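Local atomic coordinates of endoglucanase, glycoside hydrolase family 5 protein (PDB entry 5IHS), a protein that probably hydrolyses internal beta-1,4-glucosidic bonds of cellulose as a family 5 endoglucanase, and so probably contributes to growth of the bacterium on crystalline cellulose. Residues D123-E128 / C280-A285; Y155-E160 / K172-G177; K181-V184 / I190-V193; G250-S255 / P288-A293. All coordinates share one frame; numbering follows the deposited sequence. Where two conformers were deposited one is given.

Contact 1: D123-E128 / C280-A285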
loop_
_atom_site.group_PDB
_atom_site.type_symbol
_atom_site.label_atom_id
_atom_site.label_comp_id
_atom_site.label_asym_id
_atom_site.label_seq_id
_atom_site.Cartn_x
_atom_site.Cartn_y
_atom_site.Cartn_z
ATOM N N ASP A 123 -3.583 0.621 5.989
ATOM C CA ASP A 123 -4.381 -0.301 5.179
ATOM C C ASP A 123 -5.366 -1.088 6.041
ATOM O O ASP A 123 -4.972 -1.879 6.911
ATOM C CB ASP A 123 -3.430 -1.228 4.419
ATOM C CG ASP A 123 -4.060 -2.522 3.912
ATOM O OD1 ASP A 123 -5.247 -2.548 3.531
ATOM O OD2 ASP A 123 -3.276 -3.530 3.878
ATOM N N TYR A 124 -6.655 -0.864 5.786
ATOM C CA TYR A 124 -7.750 -1.634 6.374
ATOM C C TYR A 124 -7.827 -2.928 5.575
ATOM O O TYR A 124 -8.435 -2.990 4.502
ATOM C CB TYR A 124 -9.029 -0.813 6.298
ATOM C CG TYR A 124 -10.131 -1.224 7.242
ATOM C CD1 TYR A 124 -10.025 -0.970 8.610
ATOM C CD2 TYR A 124 -11.283 -1.842 6.789
ATOM C CE1 TYR A 124 -11.029 -1.325 9.489
ATOM C CE2 TYR A 124 -12.299 -2.197 7.669
ATOM C CZ TYR A 124 -12.160 -1.938 9.017
ATOM O OH TYR A 124 -13.141 -2.276 9.922
ATOM N N HIS A 125 -7.161 -3.961 6.092
ATOM C CA HIS A 125 -6.824 -5.141 5.298
ATOM C C HIS A 125 -7.970 -6.145 5.370
ATOM O O HIS A 125 -7.912 -7.175 6.044
ATOM C CB HIS A 125 -5.483 -5.718 5.733
ATOM C CG HIS A 125 -4.839 -6.560 4.684
ATOM N ND1 HIS A 125 -4.122 -6.019 3.639
ATOM C CD2 HIS A 125 -4.814 -7.904 4.516
ATOM C CE1 HIS A 125 -3.664 -6.998 2.884
ATOM N NE2 HIS A 125 -4.076 -8.153 3.386
ATOM N N SER A 126 -9.034 -5.792 4.653
ATOM C CA SER A 126 -10.302 -6.502 4.662
ATOM C C SER A 126 -10.712 -6.934 3.260
ATOM O O SER A 126 -10.392 -6.277 2.265
ATOM C CB SER A 126 -11.400 -5.589 5.218
ATOM O OG SER A 126 -12.671 -6.219 5.219
ATOM N N HIS A 127 -11.467 -8.040 3.218
ATOM C CA HIS A 127 -12.162 -8.527 2.030
ATOM C C HIS A 127 -13.669 -8.303 2.097
ATOM O O HIS A 127 -14.389 -8.745 1.194
ATOM C CB HIS A 127 -11.908 -10.029 1.825
ATOM C CG HIS A 127 -10.491 -10.381 1.496
ATOM N ND1 HIS A 127 -9.816 -9.840 0.426
ATOM C CD2 HIS A 127 -9.625 -11.233 2.099
ATOM C CE1 HIS A 127 -8.594 -10.347 0.387
ATOM N NE2 HIS A 127 -8.457 -11.208 1.381
ATOM N N GLU A 128 -14.167 -7.637 3.140
ATOM C CA GLU A 128 -15.613 -7.507 3.317
ATOM C C GLU A 128 -15.948 -6.291 4.174
ATOM O O GLU A 128 -16.854 -6.320 5.009
ATOM C CB GLU A 128 -16.213 -8.795 3.877
ATOM C CG GLU A 128 -15.680 -9.203 5.215
ATOM C CD GLU A 128 -16.389 -10.429 5.757
ATOM O OE1 GLU A 128 -16.594 -11.381 4.980
ATOM O OE2 GLU A 128 -16.754 -10.436 6.952
ATOM N N CYS A 280 4.095 -1.078 -3.729
ATOM C CA CYS A 280 4.590 -1.713 -2.505
ATOM C C CYS A 280 4.492 -3.226 -2.628
ATOM O O CYS A 280 3.437 -3.747 -3.001
ATOM C CB CYS A 280 3.765 -1.326 -1.272
ATOM S SG CYS A 280 3.876 0.380 -0.776
ATOM N N ASN A 281 5.567 -3.924 -2.273
ATOM C CA ASN A 281 5.635 -5.377 -2.403
ATOM C C ASN A 281 5.122 -6.105 -1.166
ATOM O O ASN A 281 5.403 -5.720 -0.025
ATOM C CB ASN A 281 7.080 -5.806 -2.654
ATOM C CG ASN A 281 7.247 -7.316 -2.690
ATOM O OD1 ASN A 281 7.875 -7.899 -1.807
ATOM N ND2 ASN A 281 6.717 -7.947 -3.730
ATOM N N TRP A 282 4.406 -7.197 -1.416
ATOM C CA TRP A 282 3.954 -8.142 -0.400
ATOM C C TRP A 282 4.950 -9.296 -0.341
ATOM O O TRP A 282 5.081 -10.021 -1.343
ATOM C CB TRP A 282 2.585 -8.664 -0.808
ATOM C CG TRP A 282 1.897 -9.555 0.177
ATOM C CD1 TRP A 282 1.908 -10.919 0.195
ATOM C CD2 TRP A 282 1.072 -9.144 1.273
ATOM N NE1 TRP A 282 1.140 -11.380 1.228
ATOM C CE2 TRP A 282 0.609 -10.317 1.905
ATOM C CE3 TRP A 282 0.682 -7.899 1.784
ATOM C CZ2 TRP A 282 -0.236 -10.281 3.016
ATOM C CZ3 TRP A 282 -0.157 -7.867 2.887
ATOM C CH2 TRP A 282 -0.618 -9.052 3.479
ATOM N N SER A 283 5.651 -9.514 0.776
ATOM C CA SER A 283 5.559 -8.740 2.008
ATOM C C SER A 283 6.755 -9.017 2.907
ATOM O O SER A 283 7.486 -9.996 2.725
ATOM C CB SER A 283 4.306 -9.100 2.819
ATOM O OG SER A 283 4.449 -10.354 3.468
ATOM N N ILE A 284 6.896 -8.170 3.927
ATOM C CA ILE A 284 7.745 -8.454 5.079
ATOM C C ILE A 284 7.006 -9.462 5.962
ATOM O O ILE A 284 6.132 -9.124 6.761
ATOM C CB ILE A 284 8.125 -7.180 5.834
ATOM C CG1 ILE A 284 8.891 -6.208 4.912
ATOM C CG2 ILE A 284 8.909 -7.515 7.084
ATOM C CD1 ILE A 284 10.221 -6.723 4.385
ATOM N N ALA A 285 7.353 -10.727 5.772
ATOM C CA ALA A 285 6.820 -11.855 6.511
ATOM C C ALA A 285 7.860 -12.941 6.395
ATOM O O ALA A 285 8.604 -12.983 5.415
ATOM C CB ALA A 285 5.530 -12.380 5.884
#

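Contact 2: Y155-E160 / K172-G177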
loop_
_atom_site.group_PDB
_atom_site.type_symbol
_atom_site.label_atom_id
_atom_site.label_comp_id
_atom_site.label_asym_id
_atom_site.label_seq_id
_atom_site.Cartn_x
_atom_site.Cartn_y
_atom_site.Cartn_z
ATOM N N TYR A 155 -4.211 6.902 3.384
ATOM C CA TYR A 155 -5.229 5.986 3.885
ATOM C C TYR A 155 -5.630 5.000 2.794
ATOM O O TYR A 155 -5.799 5.388 1.639
ATOM C CB TYR A 155 -6.478 6.742 4.334
ATOM C CG TYR A 155 -6.226 7.815 5.360
ATOM C CD1 TYR A 155 -6.211 7.524 6.713
ATOM C CD2 TYR A 155 -6.014 9.127 4.977
ATOM C CE1 TYR A 155 -5.991 8.516 7.656
ATOM C CE2 TYR A 155 -5.797 10.129 5.913
ATOM C CZ TYR A 155 -5.788 9.817 7.247
ATOM O OH TYR A 155 -5.559 10.783 8.203
ATOM N N GLU A 156 -5.829 3.731 3.162
ATOM C CA GLU A 156 -6.277 2.688 2.237
ATOM C C GLU A 156 -7.471 2.000 2.899
ATOM O O GLU A 156 -7.323 1.207 3.832
ATOM C CB GLU A 156 -5.129 1.739 1.905
ATOM C CG GLU A 156 -5.551 0.578 1.020
ATOM C CD GLU A 156 -4.417 -0.363 0.659
ATOM O OE1 GLU A 156 -3.298 -0.220 1.201
ATOM O OE2 GLU A 156 -4.657 -1.258 -0.202
ATOM N N VAL A 157 -8.679 2.337 2.431
ATOM C CA VAL A 157 -9.893 2.042 3.197
ATOM C C VAL A 157 -10.474 0.651 2.991
ATOM O O VAL A 157 -11.333 0.237 3.782
ATOM C CB VAL A 157 -10.983 3.104 2.952
ATOM C CG1 VAL A 157 -10.489 4.480 3.401
ATOM C CG2 VAL A 157 -11.440 3.130 1.498
ATOM N N TYR A 158 -10.034 -0.088 1.976
ATOM C CA TYR A 158 -10.629 -1.403 1.691
ATOM C C TYR A 158 -9.645 -2.185 0.807
ATOM O O TYR A 158 -9.743 -2.138 -0.419
ATOM C CB TYR A 158 -11.974 -1.228 0.995
ATOM C CG TYR A 158 -12.847 -2.464 0.861
ATOM C CD1 TYR A 158 -12.342 -3.745 1.039
ATOM C CD2 TYR A 158 -14.196 -2.331 0.547
ATOM C CE1 TYR A 158 -13.159 -4.857 0.897
ATOM C CE2 TYR A 158 -15.016 -3.432 0.407
ATOM C CZ TYR A 158 -14.491 -4.694 0.581
ATOM O OH TYR A 158 -15.263 -5.825 0.447
ATOM N N ASN A 159 -8.736 -2.939 1.443
ATOM C CA ASN A 159 -7.687 -3.669 0.735
ATOM C C ASN A 159 -8.150 -4.328 -0.566
ATOM O O ASN A 159 -7.699 -3.938 -1.654
ATOM C CB ASN A 159 -7.118 -4.725 1.682
ATOM C CG ASN A 159 -6.166 -5.681 0.995
ATOM O OD1 ASN A 159 -5.291 -5.257 0.253
ATOM N ND2 ASN A 159 -6.343 -6.983 1.212
ATOM N N GLU A 160 -9.006 -5.350 -0.451
ATOM C CA GLU A 160 -9.332 -6.225 -1.579
ATOM C C GLU A 160 -10.782 -6.670 -1.518
ATOM O O GLU A 160 -11.103 -7.759 -1.010
ATOM C CB GLU A 160 -8.413 -7.438 -1.644
ATOM C CG GLU A 160 -7.097 -7.147 -2.315
ATOM C CD GLU A 160 -6.231 -8.377 -2.503
ATOM O OE1 GLU A 160 -6.686 -9.498 -2.165
ATOM O OE2 GLU A 160 -5.096 -8.236 -3.013
ATOM N N LYS A 172 -18.262 1.551 -3.567
ATOM C CA LYS A 172 -18.304 3.012 -3.628
ATOM C C LYS A 172 -19.081 3.606 -2.464
ATOM O O LYS A 172 -18.567 4.535 -1.814
ATOM C CB LYS A 172 -18.805 3.495 -4.996
ATOM C CG LYS A 172 -18.642 4.992 -5.173
ATOM C CD LYS A 172 -19.172 5.513 -6.506
ATOM C CE LYS A 172 -18.809 6.975 -6.672
ATOM N NZ LYS A 172 -19.651 7.681 -7.644
ATOM N N PRO A 173 -20.298 3.140 -2.141
ATOM C CA PRO A 173 -21.001 3.716 -0.981
ATOM C C PRO A 173 -20.250 3.518 0.326
ATOM O O PRO A 173 -20.217 4.432 1.162
ATOM C CB PRO A 173 -22.365 3.005 -0.998
ATOM C CG PRO A 173 -22.525 2.509 -2.373
ATOM C CD PRO A 173 -21.154 2.192 -2.880
ATOM N N TYR A 174 -19.638 2.347 0.531
ATOM C CA TYR A 174 -18.814 2.142 1.718
ATOM C C TYR A 174 -17.687 3.164 1.769
ATOM O O TYR A 174 -17.455 3.810 2.803
ATOM C CB TYR A 174 -18.235 0.719 1.728
ATOM C CG TYR A 174 -17.019 0.616 2.622
ATOM C CD1 TYR A 174 -17.153 0.396 3.989
ATOM C CD2 TYR A 174 -15.739 0.781 2.116
ATOM C CE1 TYR A 174 -16.050 0.337 4.820
ATOM C CE2 TYR A 174 -14.641 0.723 2.942
ATOM C CZ TYR A 174 -14.798 0.509 4.293
ATOM O OH TYR A 174 -13.725 0.452 5.148
ATOM N N ALA A 175 -16.974 3.322 0.654
ATOM C CA ALA A 175 -15.811 4.201 0.636
ATOM C C ALA A 175 -16.209 5.649 0.860
ATOM O O ALA A 175 -15.516 6.383 1.566
ATOM C CB ALA A 175 -15.048 4.055 -0.680
ATOM N N GLU A 176 -17.304 6.079 0.246
ATOM C CA GLU A 176 -17.769 7.446 0.437
ATOM C C GLU A 176 -18.062 7.738 1.906
ATOM O O GLU A 176 -17.755 8.828 2.400
ATOM C CB GLU A 176 -18.976 7.703 -0.467
ATOM C CG GLU A 176 -18.561 7.824 -1.927
ATOM C CD GLU A 176 -19.716 7.927 -2.881
ATOM O OE1 GLU A 176 -20.780 7.322 -2.615
ATOM O OE2 GLU A 176 -19.547 8.611 -3.910
ATOM N N GLY A 177 -18.662 6.781 2.621
ATOM C CA GLY A 177 -18.924 6.983 4.036
ATOM C C GLY A 177 -17.651 7.137 4.847
ATOM O O GLY A 177 -17.571 7.973 5.750
#

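Contact 3: K181-V184 / I190-V193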
loop_
_atom_site.group_PDB
_atom_site.type_symbol
_atom_site.label_atom_id
_atom_site.label_comp_id
_atom_site.label_asym_id
_atom_site.label_seq_id
_atom_site.Cartn_x
_atom_site.Cartn_y
_atom_site.Cartn_z
ATOM N N LYS A 181 -15.827 10.636 6.828
ATOM C CA LYS A 181 -15.313 10.617 8.193
ATOM C C LYS A 181 -13.855 11.068 8.259
ATOM O O LYS A 181 -13.475 11.842 9.145
ATOM C CB LYS A 181 -15.499 9.233 8.805
ATOM C CG LYS A 181 -16.953 8.866 9.067
ATOM C CD LYS A 181 -17.518 9.595 10.283
ATOM C CE LYS A 181 -18.941 9.171 10.589
ATOM N NZ LYS A 181 -19.878 9.765 9.627
ATOM N N ILE A 182 -13.017 10.591 7.338
ATOM C CA ILE A 182 -11.619 11.016 7.320
ATOM C C ILE A 182 -11.519 12.523 7.123
ATOM O O ILE A 182 -10.733 13.208 7.794
ATOM C CB ILE A 182 -10.854 10.260 6.221
ATOM C CG1 ILE A 182 -10.708 8.782 6.593
ATOM C CG2 ILE A 182 -9.481 10.881 6.003
ATOM C CD1 ILE A 182 -10.180 7.920 5.461
ATOM N N ARG A 183 -12.304 13.054 6.184
ATOM C CA ARG A 183 -12.218 14.450 5.780
ATOM C C ARG A 183 -12.701 15.420 6.857
ATOM O O ARG A 183 -12.425 16.621 6.747
ATOM C CB ARG A 183 -12.955 14.637 4.442
ATOM C CG ARG A 183 -12.280 13.928 3.267
ATOM C CD ARG A 183 -10.987 14.625 2.874
ATOM N NE ARG A 183 -10.331 14.003 1.724
ATOM C CZ ARG A 183 -9.083 13.544 1.676
ATOM N NH1 ARG A 183 -8.283 13.587 2.738
ATOM N NH2 ARG A 183 -8.635 13.021 0.530
ATOM N N VAL A 184 -13.385 14.945 7.905
ATOM C CA VAL A 184 -13.664 15.806 9.058
ATOM C C VAL A 184 -12.364 16.343 9.633
ATOM O O VAL A 184 -12.284 17.501 10.056
ATOM C CB VAL A 184 -14.456 15.032 10.134
ATOM C CG1 VAL A 184 -14.578 15.840 11.426
ATOM C CG2 VAL A 184 -15.830 14.638 9.633
ATOM N N ILE A 190 -4.024 11.703 0.828
ATOM C CA ILE A 190 -4.570 10.797 -0.169
ATOM C C ILE A 190 -5.317 9.643 0.485
ATOM O O ILE A 190 -4.877 9.070 1.491
ATOM C CB ILE A 190 -3.435 10.312 -1.084
ATOM C CG1 ILE A 190 -2.921 11.482 -1.939
ATOM C CG2 ILE A 190 -3.903 9.146 -1.975
ATOM C CD1 ILE A 190 -1.747 11.168 -2.808
ATOM N N ILE A 191 -6.439 9.276 -0.131
ATOM C CA ILE A 191 -7.212 8.099 0.231
ATOM C C ILE A 191 -7.277 7.194 -0.994
ATOM O O ILE A 191 -7.669 7.644 -2.079
ATOM C CB ILE A 191 -8.625 8.484 0.710
ATOM C CG1 ILE A 191 -8.558 9.455 1.897
ATOM C CG2 ILE A 191 -9.411 7.239 1.057
ATOM C CD1 ILE A 191 -9.898 10.104 2.227
ATOM N N VAL A 192 -6.894 5.926 -0.812
ATOM C CA VAL A 192 -6.843 4.934 -1.885
ATOM C C VAL A 192 -7.975 3.941 -1.654
ATOM O O VAL A 192 -8.122 3.412 -0.544
ATOM C CB VAL A 192 -5.492 4.196 -1.927
ATOM C CG1 VAL A 192 -5.421 3.301 -3.153
ATOM C CG2 VAL A 192 -4.301 5.169 -1.870
ATOM N N VAL A 193 -8.757 3.671 -2.703
ATOM C CA VAL A 193 -9.968 2.863 -2.616
ATOM C C VAL A 193 -9.831 1.598 -3.462
ATOM O O VAL A 193 -9.568 1.672 -4.671
ATOM C CB VAL A 193 -11.203 3.667 -3.061
ATOM C CG1 VAL A 193 -12.463 2.810 -2.934
ATOM C CG2 VAL A 193 -11.332 4.964 -2.268
#

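Contact 4: G250-S255 / P288-A293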
loop_
_atom_site.group_PDB
_atom_site.type_symbol
_atom_site.label_atom_id
_atom_site.label_comp_id
_atom_site.label_asym_id
_atom_site.label_seq_id
_atom_site.Cartn_x
_atom_site.Cartn_y
_atom_site.Cartn_z
ATOM N N GLY A 250 2.963 -8.878 -5.804
ATOM C CA GLY A 250 3.915 -9.934 -5.559
ATOM C C GLY A 250 4.877 -10.136 -6.722
ATOM O O GLY A 250 4.836 -9.448 -7.735
ATOM N N THR A 251 5.745 -11.131 -6.552
ATOM C CA THR A 251 6.656 -11.568 -7.608
ATOM C C THR A 251 6.287 -12.948 -8.149
ATOM O O THR A 251 7.031 -13.504 -8.967
ATOM C CB THR A 251 8.084 -11.620 -7.075
ATOM O OG1 THR A 251 8.115 -12.557 -5.992
ATOM C CG2 THR A 251 8.567 -10.244 -6.616
ATOM N N CYS A 252 5.167 -13.514 -7.714
ATOM C CA CYS A 252 4.865 -14.924 -7.917
ATOM C C CYS A 252 3.401 -15.046 -8.320
ATOM O O CYS A 252 2.746 -14.070 -8.704
ATOM C CB CYS A 252 5.218 -15.696 -6.641
ATOM S SG CYS A 252 4.397 -15.100 -5.175
ATOM N N ASP A 253 2.845 -16.248 -8.241
ATOM C CA ASP A 253 1.432 -16.278 -8.586
ATOM C C ASP A 253 0.565 -15.766 -7.421
ATOM O O ASP A 253 1.028 -15.486 -6.303
ATOM C CB ASP A 253 0.998 -17.604 -9.187
ATOM C CG ASP A 253 1.083 -18.704 -8.228
ATOM O OD1 ASP A 253 0.819 -18.435 -7.044
ATOM O OD2 ASP A 253 1.403 -19.840 -8.657
ATOM N N ALA A 254 -0.714 -15.590 -7.728
ATOM C CA ALA A 254 -1.622 -14.860 -6.856
ATOM C C ALA A 254 -1.881 -15.562 -5.537
ATOM O O ALA A 254 -2.378 -14.921 -4.608
ATOM C CB ALA A 254 -2.940 -14.606 -7.588
ATOM N N SER A 255 -1.561 -16.850 -5.423
ATOM C CA SER A 255 -1.709 -17.533 -4.147
ATOM C C SER A 255 -0.635 -17.146 -3.144
ATOM O O SER A 255 -0.770 -17.486 -1.965
ATOM C CB SER A 255 -1.634 -19.044 -4.355
ATOM O OG SER A 255 -0.320 -19.432 -4.729
ATOM N N PRO A 288 7.055 -19.529 5.194
ATOM C CA PRO A 288 7.811 -20.243 4.137
ATOM C C PRO A 288 7.032 -20.387 2.832
ATOM O O PRO A 288 6.667 -21.492 2.392
ATOM C CB PRO A 288 8.125 -21.587 4.810
ATOM C CG PRO A 288 7.025 -21.781 5.775
ATOM C CD PRO A 288 6.677 -20.425 6.298
ATOM N N GLU A 289 6.794 -19.240 2.186
ATOM C CA GLU A 289 6.110 -19.145 0.901
ATOM C C GLU A 289 6.889 -18.191 0.002
ATOM O O GLU A 289 7.621 -17.324 0.481
ATOM C CB GLU A 289 4.646 -18.646 1.036
ATOM C CG GLU A 289 4.477 -17.147 1.403
ATOM C CD GLU A 289 3.014 -16.669 1.477
ATOM O OE1 GLU A 289 2.092 -17.506 1.564
ATOM O OE2 GLU A 289 2.785 -15.439 1.456
ATOM N N THR A 290 6.690 -18.325 -1.315
ATOM C CA THR A 290 7.477 -17.565 -2.288
ATOM C C THR A 290 7.395 -16.061 -2.057
ATOM O O THR A 290 8.387 -15.348 -2.256
ATOM C CB THR A 290 6.964 -17.867 -3.697
ATOM O OG1 THR A 290 6.915 -19.281 -3.894
ATOM C CG2 THR A 290 7.852 -17.214 -4.763
ATOM N N ALA A 291 6.208 -15.544 -1.725
ATOM C CA ALA A 291 6.034 -14.094 -1.641
ATOM C C ALA A 291 6.766 -13.476 -0.463
ATOM O O ALA A 291 7.005 -12.265 -0.477
ATOM C CB ALA A 291 4.551 -13.724 -1.568
ATOM N N SER A 292 7.095 -14.250 0.562
ATOM C CA SER A 292 7.794 -13.681 1.703
ATOM C C SER A 292 9.149 -13.157 1.269
ATOM O O SER A 292 9.883 -13.824 0.543
ATOM C CB SER A 292 7.998 -14.733 2.773
ATOM O OG SER A 292 6.749 -15.109 3.310
ATOM N N ALA A 293 9.497 -11.970 1.760
ATOM C CA ALA A 293 10.762 -11.325 1.410
ATOM C C ALA A 293 11.947 -11.834 2.226
ATOM O O ALA A 293 13.102 -11.655 1.814
ATOM C CB ALA A 293 10.640 -9.818 1.625
HETATM O O HOH W 1 6.374 -11.017 -3.569
HETATM O O HOH W 2 0.584 -18.919 0.042
#

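Contact 1: D123-E128 / C280-A285
The ring of His125 slightly overlaps the six-membered ring of Trp282, with NE2 of His125 3.6 Å from CH2 of Trp282. His125 ends strand 119-125 and Trp282 sits at the corner where strand 279-284 is broken; these are the third and eighth strands of the TIM barrel. These strands are not neighbours in the sheet, so the contact reaches across the C-terminal mouth of the barrel, where family 5 enzymes carry their active site. The ring planes lie at only 5° to each other, but they are slid well apart, with centroids 5.1 Å from one another. CE1 of His125 also meets CZ3 of Trp282 at 3.6 Å. The side chains come from opposite directions. In His125, CG is anti to the backbone N (chi1 -158°), which sends the ring toward Trp282. A bond from ND1 of His125 to OD2 of Asp123, 2.6 Å long, fixes the ring's rotation. It uses the syn lone pair of the carboxylate oxygen, which lies 16° out of the imidazole plane. Replacing His125 by a leucine would probably leave this oxygen without its ring donor and Trp282 without the near-parallel ring beside it. Trp59 meets both rings, and Glu248 touches both side chains. The peptide bond between Trp282 and Ser283 is cis, and CB of Ser283 lies 3.5 Å above the indole plane, offset toward its rim.

Contact 2: Y155-E160 / K172-G177
The hydroxyl of Tyr174 donates a hydrogen bond to the carbonyl oxygen of Val157, with OH to O at 2.8 Å. The C=O...donor angle is 153°, and the hydroxyl is tilted somewhat from the carbonyl plane. Val157 is next to Glu156 of strand 153-156 and Tyr174 lies on helix 167-185, so the bond ties strand and helix within one beta-alpha-beta unit of the barrel. The oxygen of Val157 sits at the edge of the Tyr174 ring, 3.4 Å from CE2 of Tyr174. Tyr158 comes next and turns its own edge toward the face of Tyr174. The two planes make 78° in this offset edge-to-face pair, and CD2 of Tyr158 is 3.8 Å from CD2 of Tyr174. CB of Tyr158 adds a contact of 3.8 Å to CE2 of Tyr174. In Tyr174, CG is anti to the backbone N (chi1 159°), which carries the ring across to the strand end. CG2 of Val157 packs beside the helix, 4.3 Å from CB of Ala175. The Tyr158 hydroxyl is held elsewhere, by Gln130 OE1. A phenylalanine at Tyr174 would probably keep the ring packing but leave the Val157 carbonyl without this donor. Asn159 and Glu160, directly after Tyr158, are consistent with the Asn-Glu pair of family 5. The interface is thus mainly apolar and aromatic, and its one direct polar bond lets a buried hydroxyl and a buried carbonyl satisfy each other.

Contact 3: K181-V184 / I190-V193
This is a helix-on-strand contact between the outer helical layer and the inner strand barrel of the TIM fold, made by the C-terminal part of helix 167-185 and strand 191-193. Both belong to the beta-alpha-beta unit that starts with strand 153-156. Ile191 on the strand points its side chain at the helix, and its CD1 meets two residues there. Ile182 and Ile191 touch tip to tip. CD1 of Ile191 is 3.9 Å from CG2 of Ile182 and also 3.9 Å from CD1 of Ile182. Arg183 brings its guanidinium group to the same methyl. CD1 of Ile191 lies 3.5 Å above the guanidinium plane, over its centre, and is 3.6 Å from CZ of Arg183. The arginine chain bends at chi2 (-71°), which lets its flat end turn back over the isoleucine. CG1 of Ile191 follows along, 3.8 Å from NH2 of Arg183. The guanidinium nitrogens have backbone partners close by: NH1 bonds to the carbonyl oxygens of Asp186 and Asn189, and NH2 to that of Gln213. Phe140 and Ala144 of helix 133-147 also pack on Ile182. The arginine therefore plays two parts. Its N-H groups bind carbonyls, which hold the group in place, while one face serves as an apolar surface for Ile191.

Contact 4: G250-S255 / P288-A293
Thr251 reaches the other segment through a water. The water accepts from Thr251 N at 3.1 Å and gives a weak bond to the carbonyl oxygen of Ala291. The Thr251 hydroxyl itself pairs with Ser312 OG. Cys252 makes the direct contact. CB of Cys252 lies 3.6 Å from CG2 of Thr290, and SG of Cys252 lies 3.9 Å from CB of Ala291. SG stands between the backbone N and the carbonyl carbon (chi1 57°), and this brings the sulfur over to the alanine methyl. Thr290 has CG2 anti to its own N and turned to the cysteine, while its OG1 takes a bond from Gly258 N. The two segments are loops that follow the seventh and eighth strands of the TIM barrel, at its C-terminal end. Thr290 and Ala291 are the middle residues of a type I beta turn, closed by Ser292 N to Glu289 O. Asp253 forms an Asx turn. Its OD1 accepts from Ser255 N at 3.3 Å and from Ser255 OG at 2.8 Å, so two donors grip one oxygen. At Ser255 a second water links the segments. It donates to Ser255 O at 2.8 Å and to Glu289 OE1 at 2.6 Å.

From the N terminus, the chain first enters contact 1 at 123-128, the end of the third barrel strand. Its partner, 280-285 on the eighth strand, comes 152 residues later, so contact 1 closes a long loop. Contacts 2 and 3 are nested inside that loop and follow in series. Both use helix 167-185, which contact 2 ties to the end of strand 153-156 and contact 3 to strand 191-193. The chain then reaches 250-255, which opens contact 4 before contact 1 has closed. Contact 4 closes at 288-293, so the two cross. Ser283 O and Ala293 N join them directly, while contact 3 lies on the opposite side of the chain's centre from contact 4.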